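Argininosuccinate lyase (Chelativorans sp., PDB 6RXA) is an EDDS lyase, a C-N lyase of the aspartase/fumarase superfamily that probably also splits argininosuccinate into fumarate and arginine. Local coordinates at residues R86-A94 against G104-L115; I193-A201 against R212-G220. The protein carries 2 engineered substitutions. All coordinates share one frame; numbering follows the deposited sequence.

Contact 1 (R86-A94 against G104-L115); sequences RTYLPYEAA and GKMHIGRSRNDL. With FMT (formic acid), chain B; FMT (formic acid), chain D; FMT (formic acid), chain C.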
loop_
_atom_site.group_PDB
_atom_site.type_symbol
_atom_site.label_atom_id
_atom_site.label_comp_id
_atom_site.label_asym_id
_atom_site.label_seq_id
_atom_site.Cartn_x
_atom_site.Cartn_y
_atom_site.Cartn_z
ATOM N N ARG A 86 15.924 14.104 -25.163
ATOM C CA ARG A 86 14.531 13.684 -25.008
ATOM C C ARG A 86 13.784 14.411 -23.894
ATOM O O ARG A 86 12.602 14.123 -23.689
ATOM C CB ARG A 86 14.440 12.167 -24.825
ATOM C CG ARG A 86 14.915 11.428 -26.055
ATOM C CD ARG A 86 14.969 9.923 -25.853
ATOM N NE ARG A 86 15.661 9.309 -26.974
ATOM C CZ ARG A 86 16.043 8.041 -27.030
ATOM N NH1 ARG A 86 15.788 7.223 -26.018
ATOM N NH2 ARG A 86 16.681 7.601 -28.108
ATOM N N THR A 87 14.429 15.333 -23.178
ATOM C CA THR A 87 13.760 16.248 -22.260
ATOM C C THR A 87 13.771 17.650 -22.865
ATOM O O THR A 87 14.528 17.932 -23.798
ATOM C CB THR A 87 14.400 16.240 -20.871
ATOM O OG1 THR A 87 15.782 16.584 -20.957
ATOM C CG2 THR A 87 14.260 14.847 -20.230
ATOM N N TYR A 88 12.925 18.532 -22.320
ATOM C CA TYR A 88 12.512 19.715 -23.072
ATOM C C TYR A 88 13.658 20.709 -23.297
ATOM O O TYR A 88 13.942 21.092 -24.434
ATOM C CB TYR A 88 11.303 20.424 -22.432
ATOM C CG TYR A 88 11.006 21.617 -23.282
ATOM C CD1 TYR A 88 10.435 21.447 -24.541
ATOM C CD2 TYR A 88 11.396 22.891 -22.900
ATOM C CE1 TYR A 88 10.236 22.513 -25.379
ATOM C CE2 TYR A 88 11.195 23.975 -23.745
ATOM C CZ TYR A 88 10.608 23.769 -24.977
ATOM O OH TYR A 88 10.402 24.822 -25.843
ATOM N N LEU A 89 14.265 21.224 -22.229
ATOM C CA LEU A 89 15.262 22.272 -22.436
ATOM C C LEU A 89 16.428 21.785 -23.285
ATOM O O LEU A 89 16.868 22.533 -24.173
ATOM C CB LEU A 89 15.706 22.902 -21.112
ATOM C CG LEU A 89 14.671 23.835 -20.475
ATOM C CD1 LEU A 89 15.145 24.316 -19.109
ATOM C CD2 LEU A 89 14.378 25.032 -21.383
ATOM N N PRO A 90 16.952 20.567 -23.095
ATOM C CA PRO A 90 17.963 20.061 -24.039
ATOM C C PRO A 90 17.483 20.017 -25.480
ATOM O O PRO A 90 18.245 20.335 -26.407
ATOM C CB PRO A 90 18.293 18.668 -23.482
ATOM C CG PRO A 90 18.061 18.818 -21.991
ATOM C CD PRO A 90 16.843 19.727 -21.887
ATOM N N TYR A 91 16.229 19.615 -25.692
ATOM C CA TYR A 91 15.677 19.550 -27.038
ATOM C C TYR A 91 15.570 20.938 -27.653
ATOM O O TYR A 91 15.949 21.146 -28.813
ATOM C CB TYR A 91 14.309 18.867 -26.962
ATOM C CG TYR A 91 13.632 18.687 -28.288
ATOM C CD1 TYR A 91 12.913 19.721 -28.865
ATOM C CD2 TYR A 91 13.705 17.480 -28.958
ATOM C CE1 TYR A 91 12.286 19.563 -30.088
ATOM C CE2 TYR A 91 13.078 17.308 -30.185
ATOM C CZ TYR A 91 12.368 18.357 -30.740
ATOM O OH TYR A 91 11.745 18.205 -31.955
ATOM N N GLU A 92 15.059 21.904 -26.887
ATOM C CA GLU A 92 14.945 23.260 -27.400
ATOM C C GLU A 92 16.315 23.821 -27.750
ATOM O O GLU A 92 16.464 24.533 -28.748
ATOM C CB GLU A 92 14.244 24.151 -26.372
ATOM C CG GLU A 92 13.786 25.482 -26.974
ATOM C CD GLU A 92 13.480 26.549 -25.934
ATOM O OE1 GLU A 92 14.362 27.397 -25.687
ATOM O OE2 GLU A 92 12.363 26.552 -25.371
ATOM N N ALA A 93 17.331 23.503 -26.942
ATOM C CA ALA A 93 18.670 24.019 -27.211
ATOM C C ALA A 93 19.254 23.397 -28.470
ATOM O O ALA A 93 19.917 24.083 -29.261
ATOM C CB ALA A 93 19.576 23.799 -26.002
ATOM N N ALA A 94 19.016 22.101 -28.687
ATOM C CA ALA A 94 19.407 21.482 -29.941
ATOM C C ALA A 94 18.669 22.114 -31.117
ATOM O O ALA A 94 19.245 22.299 -32.189
ATOM C CB ALA A 94 19.148 19.975 -29.891
ATOM N N GLY A 104 13.398 29.443 -30.036
ATOM C CA GLY A 104 12.835 29.838 -28.756
ATOM C C GLY A 104 11.383 30.251 -28.829
ATOM O O GLY A 104 10.669 30.200 -27.817
ATOM N N LYS A 105 10.918 30.649 -30.007
ATOM C CA LYS A 105 9.538 31.086 -30.137
ATOM C C LYS A 105 8.551 29.941 -30.032
ATOM O O LYS A 105 7.357 30.197 -29.851
ATOM C CB LYS A 105 9.339 31.830 -31.461
ATOM C CG LYS A 105 10.039 33.176 -31.495
ATOM C CD LYS A 105 9.481 34.068 -32.600
ATOM C CE LYS A 105 10.101 35.452 -32.555
ATOM N NZ LYS A 105 9.428 36.371 -33.514
ATOM N N MET A 106 8.999 28.688 -30.164
ATOM C CA MET A 106 8.043 27.599 -30.014
ATOM C C MET A 106 7.534 27.481 -28.580
ATOM O O MET A 106 6.554 26.772 -28.345
ATOM C CB MET A 106 8.609 26.254 -30.494
ATOM C CG MET A 106 9.597 25.552 -29.561
ATOM S SD MET A 106 9.576 23.757 -29.855
ATOM C CE MET A 106 11.073 23.278 -29.000
ATOM N N HIS A 107 8.170 28.151 -27.624
ATOM C CA HIS A 107 7.734 28.085 -26.235
ATOM C C HIS A 107 6.802 29.228 -25.857
ATOM O O HIS A 107 6.370 29.300 -24.705
ATOM C CB HIS A 107 8.939 28.073 -25.297
ATOM C CG HIS A 107 8.729 27.269 -24.046
ATOM N ND1 HIS A 107 8.237 25.983 -24.063
ATOM C CD2 HIS A 107 8.952 27.568 -22.745
ATOM C CE1 HIS A 107 8.165 25.522 -22.826
ATOM N NE2 HIS A 107 8.603 26.460 -22.009
ATOM N N ILE A 108 6.477 30.121 -26.796
ATOM C CA ILE A 108 5.564 31.215 -26.483
ATOM C C ILE A 108 4.241 30.662 -25.970
ATOM O O ILE A 108 3.618 29.794 -26.598
ATOM C CB ILE A 108 5.374 32.115 -27.715
ATOM C CG1 ILE A 108 6.640 32.936 -27.969
ATOM C CG2 ILE A 108 4.164 33.017 -27.513
ATOM C CD1 ILE A 108 6.647 33.655 -29.326
ATOM N N GLY A 109 3.798 31.171 -24.826
ATOM C CA GLY A 109 2.519 30.779 -24.267
ATOM C C GLY A 109 2.463 29.398 -23.648
ATOM O O GLY A 109 1.370 28.899 -23.387
ATOM N N ARG A 110 3.609 28.778 -23.369
ATOM C CA ARG A 110 3.675 27.384 -22.949
ATOM C C ARG A 110 4.705 27.237 -21.839
ATOM O O ARG A 110 5.505 28.137 -21.576
ATOM C CB ARG A 110 4.054 26.506 -24.159
ATOM C CG ARG A 110 3.959 25.026 -23.957
ATOM C CD ARG A 110 4.270 24.310 -25.264
ATOM N NE ARG A 110 5.642 24.500 -25.718
ATOM C CZ ARG A 110 6.205 23.734 -26.648
ATOM N NH1 ARG A 110 5.506 22.746 -27.181
ATOM N NH2 ARG A 110 7.460 23.929 -27.022
ATOM N N SER A 111 4.669 26.083 -21.178
ATOM C CA SER A 111 5.598 25.747 -20.115
ATOM C C SER A 111 5.985 24.287 -20.256
ATOM O O SER A 111 5.288 23.501 -20.902
ATOM C CB SER A 111 4.909 25.980 -18.756
ATOM O OG SER A 111 5.619 25.465 -17.640
ATOM N N ARG A 112 7.074 23.901 -19.592
ATOM C CA ARG A 112 7.286 22.472 -19.400
ATOM C C ARG A 112 6.139 21.828 -18.619
ATOM O O ARG A 112 5.907 20.619 -18.757
ATOM C CB ARG A 112 8.620 22.196 -18.699
ATOM C CG ARG A 112 9.838 22.398 -19.609
ATOM C CD ARG A 112 11.150 22.061 -18.895
ATOM N NE ARG A 112 11.366 22.908 -17.720
ATOM C CZ ARG A 112 12.415 22.825 -16.906
ATOM N NH1 ARG A 112 13.359 21.929 -17.124
ATOM N NH2 ARG A 112 12.512 23.638 -15.864
ATOM N N ASN A 113 5.400 22.603 -17.814
ATOM C CA ASN A 113 4.391 22.019 -16.937
ATOM C C ASN A 113 3.184 21.514 -17.716
ATOM O O ASN A 113 2.720 20.391 -17.478
ATOM C CB ASN A 113 3.957 23.021 -15.862
ATOM C CG ASN A 113 5.097 23.422 -14.944
ATOM O OD1 ASN A 113 6.144 22.768 -14.898
ATOM N ND2 ASN A 113 4.902 24.508 -14.207
ATOM N N ASP A 114 2.628 22.336 -18.623
ATOM C CA ASP A 114 1.493 21.855 -19.415
ATOM C C ASP A 114 1.938 20.875 -20.495
ATOM O O ASP A 114 1.219 19.908 -20.778
ATOM C CB ASP A 114 0.580 22.987 -19.899
ATOM C CG ASP A 114 1.226 23.969 -20.841
ATOM O OD1 ASP A 114 2.464 24.118 -20.865
ATOM O OD2 ASP A 114 0.435 24.658 -21.542
ATOM N N LEU A 115 3.133 21.075 -21.055
ATOM C CA LEU A 115 3.710 20.105 -21.981
ATOM C C LEU A 115 3.813 18.728 -21.334
ATOM O O LEU A 115 3.397 17.717 -21.920
ATOM C CB LEU A 115 5.101 20.577 -22.425
ATOM C CG LEU A 115 5.969 19.549 -23.159
ATOM C CD1 LEU A 115 5.385 19.229 -24.527
ATOM C CD2 LEU A 115 7.399 20.059 -23.307
HETATM C C FMT B . 8.376 25.186 -16.048
HETATM O O1 FMT B . 7.831 26.281 -16.038
HETATM O O2 FMT B . 9.571 25.080 -15.794
HETATM C C FMT D . 15.530 21.200 -14.256
HETATM O O1 FMT D . 15.157 22.155 -14.942
HETATM O O2 FMT D . 15.089 20.060 -14.421
HETATM C C FMT C . 7.947 25.721 -12.534
HETATM O O1 FMT C . 8.623 26.560 -11.919
HETATM O O2 FMT C . 6.766 25.457 -12.245
HETATM O O HOH W 1 14.062 20.119 -19.386
#
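Tyr88 puts its ring into the middle of this contact, where Leu115 and Arg112 of the following helix meet it near its root and Met106 and His107 near its far end. CD2 of Leu115 rests 3.6 Å from CD1 of Tyr88, and the aliphatic CG of Arg112 lies 3.7 Å from Tyr88 CD2. The methyl CE of Met106 fills the corner between two tyrosines: it is 3.8 Å from Tyr88 CE1 and reaches the ring edge of Tyr91. With CG anti to the backbone N (chi1 179°), Tyr88 carries its ring across to His107; the planes are tilted by 22° with centroids 4.6 Å apart, but they are slid so far that only the CE2 side of the tyrosine lies over the imidazole face.

Polar groups begin at the phenol. Tyr88 OH donates to the anti lone pair of Glu92 OE2, one helical turn on, at 2.7 Å, and receives a weak bond from Arg110 NH2. Glu92 also forms a salt bridge to Arg383 of the second subunit, while His107 NE2 bonds Ser281 of the third and Arg110 NH1 bonds His47.

At the outer edge, Leu89 CD1 lies over the rim of one face of the Arg112 guanidinium, 3.6 Å from NH1. A water joins that NH1 to Leu89 N. In the guanidinium plane, NH1 holds O1 of the formate labelled chain D at 2.8 Å, and NH2 binds two formates. A capping box caps the start of helix 112-147: Ser111 N donates to Asp114 OD1, and Asn113 N to Ser111 OG.

Ser111, Arg112 and Asn113 bind succinate and fumarate in this enzyme, so the formates probably mark carboxylate positions in a site built from several subunits, with Ser281, Lys286 and Asn288 of the third and Thr158 of the second also binding formate.

Contact 2 (I193-A201 against R212-G220); sequences INLCPLGAA and RDRTSALLG
The guanidinium of Arg212 folds back from the start of its helix onto the carbonyl of Leu198, and this is the main polar tie between 193-201 and 212-220. NE gives the stronger bond, 2.8 Å to Leu198 O with an N-H...O angle of 158°; the oxygen lies close to the guanidinium plane. NH2 adds a weak bond to the same Leu198 O at 3.2 Å. A bend at chi3 (57°) brings the NE and NH2 edge to Leu198 O. Its remaining N-H groups are also used: NH2 bonds Val225 O, and NH1 reaches Val226 O and Lys446 O of the second subunit.

Leu198 O has a third donor, a water that gives one hydrogen to it at 2.7 Å and the other to Arg212 O, in the first turn of the helix. A second water donates to Gly220 O at 2.7 Å and accepts from Asn194 ND2, bridging the far ends of the two segments. Asn194 OD1 is taken by Arg125 NH1. Within the loop, Leu198 N donates to the sulfur of Cys196.

Between these polar ends the packing is close. Cys196 CB lies 3.4 Å from Ser216 OG, and the methyls Leu198 CD1 and Leu219 CD1 meet at 3.5 Å, tighter than usual for carbons, with Thr215 CG2 beside them.

The loop after helix 168-193 thus packs on short helix 212-218, Leu198 and Leu219 also touching helix 35-56. A beta turn and a helix C-cap frame the arrangement: type II at 197-200, with Gly199 at positive phi against Arg212, and a Schellman motif with Gly220 as C-prime residue, where Gly220 N bonds Ala217 O and Phe221 N bonds Ser216 O.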
loop_
_atom_site.group_PDB
_atom_site.type_symbol
_atom_site.label_atom_id
_atom_site.label_comp_id
_atom_site.label_asym_id
_atom_site.label_seq_id
_atom_site.Cartn_x
_atom_site.Cartn_y
_atom_site.Cartn_z
ATOM N N ILE A 193 -8.794 10.821 -19.122
ATOM C CA ILE A 193 -7.435 10.931 -19.654
ATOM C C ILE A 193 -7.427 11.795 -20.905
ATOM O O ILE A 193 -6.507 12.591 -21.118
ATOM C CB ILE A 193 -6.851 9.534 -19.936
ATOM C CG1 ILE A 193 -6.483 8.836 -18.630
ATOM C CG2 ILE A 193 -5.613 9.628 -20.830
ATOM C CD1 ILE A 193 -5.901 7.472 -18.779
ATOM N N ASN A 194 -8.449 11.657 -21.743
ATOM C CA ASN A 194 -8.449 12.278 -23.066
ATOM C C ASN A 194 -8.991 13.705 -23.037
ATOM O O ASN A 194 -9.869 14.088 -23.815
ATOM C CB ASN A 194 -9.219 11.421 -24.057
ATOM C CG ASN A 194 -8.890 11.789 -25.484
ATOM O OD1 ASN A 194 -7.820 12.337 -25.745
ATOM N ND2 ASN A 194 -9.792 11.495 -26.406
ATOM N N LEU A 195 -8.419 14.502 -22.146
ATOM C CA LEU A 195 -8.695 15.926 -22.000
ATOM C C LEU A 195 -7.373 16.674 -22.070
ATOM O O LEU A 195 -6.379 16.240 -21.487
ATOM C CB LEU A 195 -9.358 16.190 -20.643
ATOM C CG LEU A 195 -10.709 15.522 -20.417
ATOM C CD1 LEU A 195 -11.153 15.734 -18.980
ATOM C CD2 LEU A 195 -11.736 16.084 -21.372
ATOM N N CYS A 196 -7.358 17.795 -22.795
ATOM C CA CYS A 196 -6.111 18.489 -23.093
ATOM C C CYS A 196 -5.832 19.607 -22.088
ATOM O O CYS A 196 -6.663 20.524 -21.963
ATOM C CB CYS A 196 -6.180 19.082 -24.486
ATOM S SG CYS A 196 -4.597 19.742 -25.011
ATOM N N PRO A 197 -4.696 19.597 -21.403
ATOM C CA PRO A 197 -4.352 20.692 -20.475
ATOM C C PRO A 197 -3.519 21.799 -21.102
ATOM O O PRO A 197 -3.195 22.772 -20.415
ATOM C CB PRO A 197 -3.534 19.968 -19.401
ATOM C CG PRO A 197 -2.768 18.936 -20.204
ATOM C CD PRO A 197 -3.738 18.475 -21.290
ATOM N N LEU A 198 -3.161 21.687 -22.376
ATOM C CA LEU A 198 -2.340 22.708 -23.007
ATOM C C LEU A 198 -3.065 24.046 -23.031
ATOM O O LEU A 198 -4.270 24.124 -23.281
ATOM C CB LEU A 198 -1.973 22.265 -24.419
ATOM C CG LEU A 198 -0.959 21.124 -24.381
ATOM C CD1 LEU A 198 -0.894 20.437 -25.728
ATOM C CD2 LEU A 198 0.427 21.619 -23.958
ATOM N N GLY A 199 -2.309 25.108 -22.772
ATOM C CA GLY A 199 -2.854 26.437 -22.579
ATOM C C GLY A 199 -2.838 26.863 -21.132
ATOM O O GLY A 199 -2.966 28.066 -20.846
ATOM N N ALA A 200 -2.681 25.915 -20.209
ATOM C CA ALA A 200 -2.461 26.260 -18.812
ATOM C C ALA A 200 -1.094 26.893 -18.595
ATOM O O ALA A 200 -0.888 27.586 -17.591
ATOM C CB ALA A 200 -2.572 25.002 -17.951
ATOM N N ALA A 201 -0.160 26.672 -19.515
ATOM C CA ALA A 201 1.206 27.197 -19.402
ATOM C C ALA A 201 1.778 26.776 -18.046
ATOM O O ALA A 201 1.751 25.581 -17.725
ATOM C CB ALA A 201 1.245 28.682 -19.729
ATOM N N ARG A 212 -7.065 27.255 -27.370
ATOM C CA ARG A 212 -6.836 25.984 -26.698
ATOM C C ARG A 212 -7.597 24.847 -27.359
ATOM O O ARG A 212 -7.131 23.699 -27.344
ATOM C CB ARG A 212 -7.234 26.117 -25.232
ATOM C CG ARG A 212 -6.412 27.135 -24.447
ATOM C CD ARG A 212 -6.693 27.026 -22.938
ATOM N NE ARG A 212 -6.415 25.676 -22.472
ATOM C CZ ARG A 212 -6.979 25.100 -21.411
ATOM N NH1 ARG A 212 -7.856 25.760 -20.654
ATOM N NH2 ARG A 212 -6.657 23.849 -21.113
ATOM N N ASP A 213 -8.752 25.141 -27.952
ATOM C CA ASP A 213 -9.523 24.109 -28.629
ATOM C C ASP A 213 -8.808 23.595 -29.875
ATOM O O ASP A 213 -8.936 22.414 -30.213
ATOM C CB ASP A 213 -10.904 24.653 -28.998
ATOM C CG ASP A 213 -11.792 24.878 -27.787
ATOM O OD1 ASP A 213 -11.760 24.044 -26.865
ATOM O OD2 ASP A 213 -12.526 25.886 -27.765
ATOM N N ARG A 214 -8.060 24.451 -30.575
ATOM C CA ARG A 214 -7.361 23.992 -31.774
ATOM C C ARG A 214 -6.228 23.039 -31.413
ATOM O O ARG A 214 -6.065 21.982 -32.039
ATOM C CB ARG A 214 -6.822 25.185 -32.565
ATOM C CG ARG A 214 -5.841 24.826 -33.703
ATOM C CD ARG A 214 -6.496 24.112 -34.894
ATOM N NE ARG A 214 -7.750 24.749 -35.272
ATOM C CZ ARG A 214 -8.915 24.118 -35.378
ATOM N NH1 ARG A 214 -9.997 24.805 -35.708
ATOM N NH2 ARG A 214 -8.997 22.805 -35.188
ATOM N N THR A 215 -5.402 23.409 -30.431
ATOM C CA THR A 215 -4.302 22.531 -30.051
ATOM C C THR A 215 -4.847 21.181 -29.613
ATOM O O THR A 215 -4.304 20.128 -29.973
ATOM C CB THR A 215 -3.509 23.173 -28.913
ATOM O OG1 THR A 215 -3.390 24.584 -29.151
ATOM C CG2 THR A 215 -2.129 22.568 -28.828
ATOM N N SER A 216 -5.934 21.209 -28.840
ATOM C CA SER A 216 -6.585 19.995 -28.363
ATOM C C SER A 216 -7.048 19.126 -29.523
ATOM O O SER A 216 -6.768 17.926 -29.561
ATOM C CB SER A 216 -7.765 20.402 -27.477
ATOM O OG SER A 216 -8.467 19.280 -26.990
ATOM N N ALA A 217 -7.720 19.727 -30.506
ATOM C CA ALA A 217 -8.211 18.969 -31.651
ATOM C C ALA A 217 -7.067 18.382 -32.465
ATOM O O ALA A 217 -7.143 17.234 -32.922
ATOM C CB ALA A 217 -9.075 19.887 -32.515
ATOM N N LEU A 218 -6.004 19.162 -32.680
ATOM C CA LEU A 218 -4.873 18.678 -33.459
ATOM C C LEU A 218 -4.211 17.467 -32.817
ATOM O O LEU A 218 -3.584 16.659 -33.521
ATOM C CB LEU A 218 -3.863 19.816 -33.616
ATOM C CG LEU A 218 -4.236 20.895 -34.638
ATOM C CD1 LEU A 218 -3.322 22.100 -34.462
ATOM C CD2 LEU A 218 -4.146 20.326 -36.047
ATOM N N LEU A 219 -4.324 17.329 -31.493
ATOM C CA LEU A 219 -3.709 16.244 -30.742
ATOM C C LEU A 219 -4.704 15.152 -30.379
ATOM O O LEU A 219 -4.374 14.268 -29.585
ATOM C CB LEU A 219 -3.023 16.784 -29.488
ATOM C CG LEU A 219 -1.840 17.712 -29.784
ATOM C CD1 LEU A 219 -1.458 18.473 -28.536
ATOM C CD2 LEU A 219 -0.640 16.938 -30.307
ATOM N N GLY A 220 -5.911 15.190 -30.938
ATOM C CA GLY A 220 -6.865 14.112 -30.734
ATOM C C GLY A 220 -7.619 14.106 -29.426
ATOM O O GLY A 220 -8.333 13.133 -29.150
HETATM O O HOH W 2 -10.294 11.412 -29.646
HETATM O O HOH W 3 -5.044 23.014 -25.671
#

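Both contacts are buried and lie in series along the chain, with centres about 16 Å apart. They meet through Asp114, the capping-box residue of contact 1: its OD2 probably accepts a hydrogen bond from the backbone N of Gly199 and a weak one from that of Ala201 in contact 2, so the turn at 197-200 is tied to the start of helix 112-147. Both also pack against helix 35-56 and touch the second subunit. Their chemistry differs with place. Contact 1 is organised round an aromatic ring and opens on the carboxylate-binding site shared with other subunits; contact 2 joins a loop to a short helix by arginine-carbonyl bonds, bridging waters and a small leucine contact.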